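Local coordinates for erythrocyte membrane protein 1 (Plasmodium falciparum, PDB 2XU0), which probably binds host cell-surface receptors as a parasite adhesin, this piece being its N-terminal segment and first Duffy-binding-like domain, linked to rosetting, at residues 170-173 with 174-178; 247-250 with 251-254; 371-374 with 375-379. The protein carries 10 engineered substitutions. All coordinates share one frame; numbering follows the deposited sequence.

Contact 1. Residues 170-173 with 174-178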
loop_
_atom_site.group_PDB
_atom_site.type_symbol
_atom_site.label_atom_id
_atom_site.label_comp_id
_atom_site.label_asym_id
_atom_site.label_seq_id
_atom_site.Cartn_x
_atom_site.Cartn_y
_atom_site.Cartn_z
ATOM N N ASN A 170 -5.460 -13.431 7.629
ATOM C CA ASN A 170 -6.835 -13.549 8.112
ATOM C C ASN A 170 -7.466 -12.197 8.290
ATOM O O ASN A 170 -8.572 -11.989 7.787
ATOM C CB ASN A 170 -6.907 -14.387 9.384
ATOM C CG ASN A 170 -7.945 -15.470 9.262
ATOM O OD1 ASN A 170 -9.112 -15.221 8.914
ATOM N ND2 ASN A 170 -7.518 -16.701 9.449
ATOM N N TYR A 171 -6.734 -11.216 8.890
ATOM C CA TYR A 171 -7.328 -9.885 9.026
ATOM C C TYR A 171 -7.620 -9.311 7.655
ATOM O O TYR A 171 -8.733 -8.850 7.426
ATOM C CB TYR A 171 -6.473 -8.883 9.864
ATOM C CG TYR A 171 -7.033 -7.480 9.702
ATOM C CD1 TYR A 171 -8.106 -7.047 10.474
ATOM C CD2 TYR A 171 -6.622 -6.663 8.649
ATOM C CE1 TYR A 171 -8.737 -5.826 10.222
ATOM C CE2 TYR A 171 -7.270 -5.464 8.364
ATOM C CZ TYR A 171 -8.302 -5.030 9.178
ATOM O OH TYR A 171 -8.915 -3.832 8.921
ATOM N N ILE A 172 -6.587 -9.276 6.743
ATOM C CA ILE A 172 -6.760 -8.651 5.425
ATOM C C ILE A 172 -7.959 -9.214 4.713
ATOM O O ILE A 172 -8.802 -8.460 4.232
ATOM C CB ILE A 172 -5.473 -8.719 4.518
ATOM C CG1 ILE A 172 -4.238 -7.968 5.110
ATOM C CG2 ILE A 172 -5.772 -8.354 3.052
ATOM C CD1 ILE A 172 -4.354 -6.520 5.267
ATOM N N VAL A 173 -8.009 -10.543 4.595
ATOM C CA VAL A 173 -9.100 -11.222 3.874
ATOM C C VAL A 173 -10.456 -10.905 4.493
ATOM O O VAL A 173 -11.416 -10.670 3.759
ATOM C CB VAL A 173 -8.848 -12.749 3.792
ATOM C CG1 VAL A 173 -10.091 -13.498 3.295
ATOM C CG2 VAL A 173 -7.642 -13.052 2.917
ATOM N N ASN A 174 -10.539 -10.884 5.836
ATOM C CA ASN A 174 -11.844 -10.653 6.481
ATOM C C ASN A 174 -12.330 -9.225 6.636
ATOM O O ASN A 174 -13.467 -9.014 7.056
ATOM C CB ASN A 174 -12.006 -11.515 7.743
ATOM C CG ASN A 174 -12.067 -12.984 7.391
ATOM O OD1 ASN A 174 -13.001 -13.444 6.719
ATOM N ND2 ASN A 174 -11.019 -13.727 7.735
ATOM N N ASP A 175 -11.507 -8.239 6.239
ATOM C CA ASP A 175 -11.915 -6.847 6.342
ATOM C C ASP A 175 -11.714 -6.079 5.051
ATOM O O ASP A 175 -12.032 -4.889 4.974
ATOM C CB ASP A 175 -11.223 -6.178 7.539
ATOM C CG ASP A 175 -11.945 -4.941 8.037
ATOM O OD1 ASP A 175 -13.171 -5.027 8.291
ATOM O OD2 ASP A 175 -11.309 -3.868 8.094
ATOM N N HIS A 176 -11.240 -6.780 3.998
ATOM C CA HIS A 176 -10.969 -6.153 2.702
ATOM C C HIS A 176 -12.216 -5.565 2.061
ATOM O O HIS A 176 -13.240 -6.216 2.074
ATOM C CB HIS A 176 -10.276 -7.134 1.737
ATOM C CG HIS A 176 -9.598 -6.428 0.608
ATOM N ND1 HIS A 176 -10.295 -6.042 -0.515
ATOM C CD2 HIS A 176 -8.317 -6.017 0.491
ATOM C CE1 HIS A 176 -9.426 -5.411 -1.283
ATOM N NE2 HIS A 176 -8.222 -5.371 -0.718
ATOM N N PRO A 177 -12.150 -4.375 1.435
ATOM C CA PRO A 177 -13.351 -3.825 0.777
ATOM C C PRO A 177 -13.985 -4.708 -0.314
ATOM O O PRO A 177 -15.147 -4.504 -0.668
ATOM C CB PRO A 177 -12.837 -2.516 0.167
ATOM C CG PRO A 177 -11.655 -2.144 1.012
ATOM C CD PRO A 177 -11.012 -3.431 1.347
ATOM N N ASP A 178 -13.222 -5.653 -0.886
ATOM C CA ASP A 178 -13.713 -6.551 -1.940
ATOM C C ASP A 178 -14.132 -7.923 -1.409
ATOM O O ASP A 178 -14.352 -8.830 -2.209
ATOM C CB ASP A 178 -12.640 -6.705 -3.031
ATOM C CG ASP A 178 -12.229 -5.419 -3.725
ATOM O OD1 ASP A 178 -13.005 -4.432 -3.670
ATOM O OD2 ASP A 178 -11.150 -5.408 -4.359
#
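The phenol ring of Tyr-171 and the carboxylate of Asp-175 meet at the C-terminal end of helix 154-175 in the Duffy-binding-like fold, the carboxylate oblique to the ring. Asp-175 CB lies 3.5 Å from Tyr-171 CZ, and its OD2 takes a weak hydrogen bond from Tyr-171 OH. That hydroxyl has its stronger partner in the backbone N of Arg-104, so the hydroxyl ties the helix end to the loop that holds Arg-104. The other flat pair is amide against amide. Asn-170 and Asn-174 run alongside each other in the same direction, their planes 23° apart and so almost level with each other, which brings Asn-170 OD1 within 2.7 Å of Asn-174 ND2, although the angle there is too poor for a hydrogen bond. Asn-174 ND2 instead gives a weak bond to the carbonyl Asn-170 O, which also receives the regular helical bond from Asn-174 N at 3.0 Å; one oxygen thus serves two donors of the same residue.

His-176 is the first residue to leave helical geometry. Pro-177 CD lies over one face of its imidazole, nearer the ring's border than its middle, at 3.3 Å from the plane, while Asp-178 CA is level with the ring at its edge. With CG anti to the backbone N (chi1 -161°), the ring is buried beside helix 186-204, and Phe-105 meets it at an inclined angle. Two anchors fix its rotation: Ser-191 OG bonds to NE2, and Asp-178 N donates to His-176 ND1 at 3.0 Å, 17° out of the ring plane.

Contact 2. Residues 247-250 with 251-254. Engineered in segment 247-250: Ala-250 (natural residue Ser).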
loop_
_atom_site.group_PDB
_atom_site.type_symbol
_atom_site.label_atom_id
_atom_site.label_comp_id
_atom_site.label_asym_id
_atom_site.label_seq_id
_atom_site.Cartn_x
_atom_site.Cartn_y
_atom_site.Cartn_z
ATOM N N GLY A 247 29.816 -10.675 12.227
ATOM C CA GLY A 247 28.620 -11.165 11.555
ATOM C C GLY A 247 27.926 -10.132 10.683
ATOM O O GLY A 247 27.710 -8.986 11.106
ATOM N N ASN A 248 27.621 -10.532 9.433
ATOM C CA ASN A 248 26.920 -9.682 8.465
ATOM C C ASN A 248 25.454 -10.077 8.589
ATOM O O ASN A 248 24.938 -10.907 7.833
ATOM C CB ASN A 248 27.476 -9.888 7.031
ATOM C CG ASN A 248 26.985 -8.913 5.984
ATOM O OD1 ASN A 248 27.447 -8.935 4.840
ATOM N ND2 ASN A 248 26.039 -8.048 6.322
ATOM N N TYR A 249 24.816 -9.522 9.620
ATOM C CA TYR A 249 23.438 -9.790 9.971
ATOM C C TYR A 249 22.476 -9.302 8.922
ATOM O O TYR A 249 21.477 -9.968 8.691
ATOM C CB TYR A 249 23.120 -9.276 11.377
ATOM C CG TYR A 249 23.937 -9.983 12.437
ATOM C CD1 TYR A 249 23.629 -11.283 12.832
ATOM C CD2 TYR A 249 25.041 -9.370 13.019
ATOM C CE1 TYR A 249 24.389 -11.948 13.790
ATOM C CE2 TYR A 249 25.805 -10.024 13.986
ATOM C CZ TYR A 249 25.476 -11.315 14.365
ATOM O OH TYR A 249 26.227 -11.963 15.313
ATOM N N ALA A 250 22.817 -8.213 8.211
ATOM C CA ALA A 250 21.979 -7.693 7.132
ATOM C C ALA A 250 21.865 -8.714 5.983
ATOM O O ALA A 250 20.755 -8.977 5.520
ATOM C CB ALA A 250 22.528 -6.369 6.625
ATOM N N LYS A 251 22.988 -9.345 5.595
ATOM C CA LYS A 251 23.038 -10.349 4.536
ATOM C C LYS A 251 22.356 -11.644 5.007
ATOM O O LYS A 251 21.599 -12.265 4.263
ATOM C CB LYS A 251 24.482 -10.606 4.116
ATOM C CG LYS A 251 24.606 -11.539 2.932
ATOM C CD LYS A 251 26.055 -11.983 2.716
ATOM C CE LYS A 251 26.183 -13.069 1.666
ATOM N NZ LYS A 251 25.579 -12.672 0.361
ATOM N N LEU A 252 22.599 -12.015 6.262
ATOM C CA LEU A 252 22.007 -13.190 6.895
ATOM C C LEU A 252 20.469 -13.107 6.934
ATOM O O LEU A 252 19.797 -14.108 6.656
ATOM C CB LEU A 252 22.587 -13.355 8.312
ATOM C CG LEU A 252 22.161 -14.595 9.093
ATOM C CD1 LEU A 252 22.819 -15.848 8.528
ATOM C CD2 LEU A 252 22.513 -14.443 10.560
ATOM N N ARG A 253 19.919 -11.929 7.284
ATOM C CA ARG A 253 18.465 -11.742 7.337
ATOM C C ARG A 253 17.829 -11.714 5.944
ATOM O O ARG A 253 16.733 -12.241 5.777
ATOM C CB ARG A 253 18.096 -10.474 8.100
ATOM C CG ARG A 253 18.469 -10.491 9.557
ATOM C CD ARG A 253 17.384 -9.716 10.253
ATOM N NE ARG A 253 17.897 -8.596 10.996
ATOM C CZ ARG A 253 17.148 -7.692 11.606
ATOM N NH1 ARG A 253 15.824 -7.751 11.530
ATOM N NH2 ARG A 253 17.715 -6.714 12.287
ATOM N N GLU A 254 18.530 -11.118 4.946
ATOM C CA GLU A 254 18.133 -11.045 3.532
ATOM C C GLU A 254 17.962 -12.441 2.954
ATOM O O GLU A 254 17.009 -12.682 2.205
ATOM C CB GLU A 254 19.259 -10.395 2.700
ATOM C CG GLU A 254 19.229 -8.889 2.676
ATOM C CD GLU A 254 20.450 -8.235 2.053
ATOM O OE1 GLU A 254 20.567 -6.995 2.192
ATOM O OE2 GLU A 254 21.286 -8.946 1.438
#
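Tyr-249 and Leu-252 run alongside each other in the same direction on the first turn of helix 249-268, in the Duffy-binding domain, with Asn-248 at the N-cap position just before it. This is the packed side. Leu-252 CG stands anti to its backbone N (chi1 -176°), which places CD2 beside the Tyr-249 ring, 4.0 Å from Tyr-249 CD1, the methyl coming obliquely to the ring. Leu-252 is buried and rests on Leu-232, Tyr-240 and Tyr-229, the last of which also meets the Tyr-249 ring edge-to-face.

Arg-253 leaves the turn toward helix 216-231: its CG passes 3.2 Å from Tyr-249 O before the chain bends at chi2 and chi3, and NH1 reaches Val-203 O and Gln-218 OE1.

The looser side is carried by Asn-248, the engineered Ala-250 (Ser in the natural protein) and Lys-251. Ala-250 is exposed, and within the turn its methyl touches just the adjoining backbone, at Lys-251 N. The Asn-248 side chain crosses the root of Lys-251, whose CB is 3.6 Å from Asn-248 CG, while the amine end of the lysine leads away.

Glu-254 lies one turn on from Ala-250. Its carboxylate is held by a salt bridge from OE1 to Arg-206, and its CG lies 3.2 Å from Ala-250 O, the same carbonyl that accepts Glu-254 N at 3.1 Å.

Contact 3. Residues 371-374 with 375-379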
loop_
_atom_site.group_PDB
_atom_site.type_symbol
_atom_site.label_atom_id
_atom_site.label_comp_id
_atom_site.label_asym_id
_atom_site.label_seq_id
_atom_site.Cartn_x
_atom_site.Cartn_y
_atom_site.Cartn_z
ATOM N N PRO A 371 -27.942 23.698 3.346
ATOM C CA PRO A 371 -26.863 23.817 4.351
ATOM C C PRO A 371 -26.109 22.496 4.566
ATOM O O PRO A 371 -24.921 22.557 4.830
ATOM C CB PRO A 371 -27.602 24.273 5.619
ATOM C CG PRO A 371 -28.806 25.001 5.097
ATOM C CD PRO A 371 -29.226 24.185 3.898
ATOM N N ARG A 372 -26.762 21.320 4.383
ATOM C CA ARG A 372 -26.122 19.997 4.488
ATOM C C ARG A 372 -25.054 19.773 3.381
ATOM O O ARG A 372 -24.096 19.024 3.604
ATOM C CB ARG A 372 -27.148 18.856 4.430
ATOM C CG ARG A 372 -28.173 18.855 5.555
ATOM C CD ARG A 372 -28.832 17.493 5.738
ATOM N NE ARG A 372 -29.597 17.048 4.565
ATOM C CZ ARG A 372 -30.865 17.368 4.320
ATOM N NH1 ARG A 372 -31.528 18.168 5.145
ATOM N NH2 ARG A 372 -31.475 16.896 3.242
ATOM N N CYS A 373 -25.243 20.392 2.181
ATOM C CA CYS A 373 -24.265 20.352 1.089
ATOM C C CYS A 373 -23.035 21.101 1.569
ATOM O O CYS A 373 -21.938 20.571 1.456
ATOM C CB CYS A 373 -24.804 20.955 -0.205
ATOM S SG CYS A 373 -23.572 21.060 -1.538
ATOM N N GLN A 374 -23.233 22.302 2.160
ATOM C CA GLN A 374 -22.169 23.116 2.752
ATOM C C GLN A 374 -21.336 22.292 3.764
ATOM O O GLN A 374 -20.117 22.247 3.630
ATOM C CB GLN A 374 -22.740 24.399 3.392
ATOM C CG GLN A 374 -21.670 25.356 3.916
ATOM C CD GLN A 374 -22.234 26.618 4.516
ATOM O OE1 GLN A 374 -21.797 27.714 4.187
ATOM N NE2 GLN A 374 -23.195 26.498 5.431
ATOM N N ASP A 375 -21.998 21.591 4.701
ATOM C CA ASP A 375 -21.357 20.752 5.725
ATOM C C ASP A 375 -20.545 19.579 5.134
ATOM O O ASP A 375 -19.460 19.274 5.642
ATOM C CB ASP A 375 -22.394 20.232 6.737
ATOM C CG ASP A 375 -23.274 21.304 7.370
ATOM O OD1 ASP A 375 -22.797 22.459 7.530
ATOM O OD2 ASP A 375 -24.441 20.994 7.697
ATOM N N GLN A 376 -21.074 18.919 4.078
ATOM C CA GLN A 376 -20.400 17.806 3.417
ATOM C C GLN A 376 -19.196 18.314 2.606
ATOM O O GLN A 376 -18.137 17.687 2.610
ATOM C CB GLN A 376 -21.388 17.019 2.543
ATOM C CG GLN A 376 -21.064 15.528 2.410
ATOM C CD GLN A 376 -20.897 14.818 3.736
ATOM O OE1 GLN A 376 -19.781 14.471 4.144
ATOM N NE2 GLN A 376 -21.997 14.597 4.436
ATOM N N CYS A 377 -19.348 19.478 1.968
ATOM C CA CYS A 377 -18.299 20.125 1.182
ATOM C C CYS A 377 -17.121 20.554 2.049
ATOM O O CYS A 377 -15.983 20.278 1.674
ATOM C CB CYS A 377 -18.864 21.275 0.362
ATOM S SG CYS A 377 -19.948 20.736 -0.990
ATOM N N ILE A 378 -17.406 21.130 3.246
ATOM C CA ILE A 378 -16.424 21.562 4.252
ATOM C C ILE A 378 -15.597 20.346 4.688
ATOM O O ILE A 378 -14.370 20.411 4.643
ATOM C CB ILE A 378 -17.111 22.268 5.463
ATOM C CG1 ILE A 378 -17.712 23.661 5.089
ATOM C CG2 ILE A 378 -16.214 22.307 6.719
ATOM C CD1 ILE A 378 -16.812 24.923 5.198
ATOM N N LYS A 379 -16.277 19.244 5.074
ATOM C CA LYS A 379 -15.679 17.980 5.476
ATOM C C LYS A 379 -14.820 17.341 4.347
ATOM O O LYS A 379 -13.707 16.856 4.613
ATOM C CB LYS A 379 -16.769 16.996 5.914
ATOM C CG LYS A 379 -17.009 16.941 7.418
ATOM C CD LYS A 379 -18.310 16.199 7.755
ATOM C CE LYS A 379 -18.117 14.716 7.986
ATOM N NZ LYS A 379 -19.417 14.012 8.151
#
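Cys-373 and Cys-377, one helical turn apart, bring their sulfurs within 3.7 Å of each other, yet the two are not joined. Each belongs to a different disulfide: Cys-373 SG is bonded to Cys-338 at the end of helix 311-338, and Cys-377 SG to Cys-467. The torsions set up this meeting. In Cys-373 the sulfur stands anti to the backbone N (chi1 175°), whereas in Cys-377 it is anti to the carbonyl carbon (chi1 -69°) and leans back along the helix, so that Cys-377 SG also passes 3.2 Å from Cys-373 O. That same oxygen accepts Cys-377 N at 2.9 Å.

Around this pair the first turns of helix 371-407 spread their side chains outward. Asp-375 turns its carboxylate back toward the helix start, and its CG comes 3.3 Å from Pro-371 O. The carboxylate oxygens and that carbonyl are all acceptors, so they do not bond to one another; Pro-371 O is used by Asp-375 N at 3.1 Å. On another side Gln-374 stretches away fully extended, and Ile-378 lays CG1 3.1 Å from Gln-374 O, which accepts Ile-378 N. Gln-376 bends at chi2 and ends against Lys-333, Val-334 and Glu-337 of helix 311-338, on the side from which Arg-372 makes a weak, long ion pair with Glu-337.

Two covalent links therefore leave a single turn of the C-terminal Duffy-binding-like subdomain. One staples it to the neighbouring long helix at Cys-338 and the other to Cys-467, near the chain's C-terminal end, so the start of helix 371-407 cannot separate from either junction unless a disulfide is reduced.

Overall arrangement
The three contacts follow one another along the chain without overlap, each on its own helix. Contact 1 lies at the end of helix 154-175 and contact 2 at the start of helix 249-268, both within the Duffy-binding domain, with centres 33 Å apart. Contact 3, at the start of helix 371-407, belongs to the C-terminal subdomain; its centre is 31 Å from that of contact 1 and 54 Å from that of contact 2, and contacts 2 and 3 lie on opposite sides of the chain's centre. None touches another. Together they sample helix ends across an elongated, mainly helical domain, joined to their surroundings by packing and polar bonds at contacts 1 and 2, and by two disulfides at contact 3.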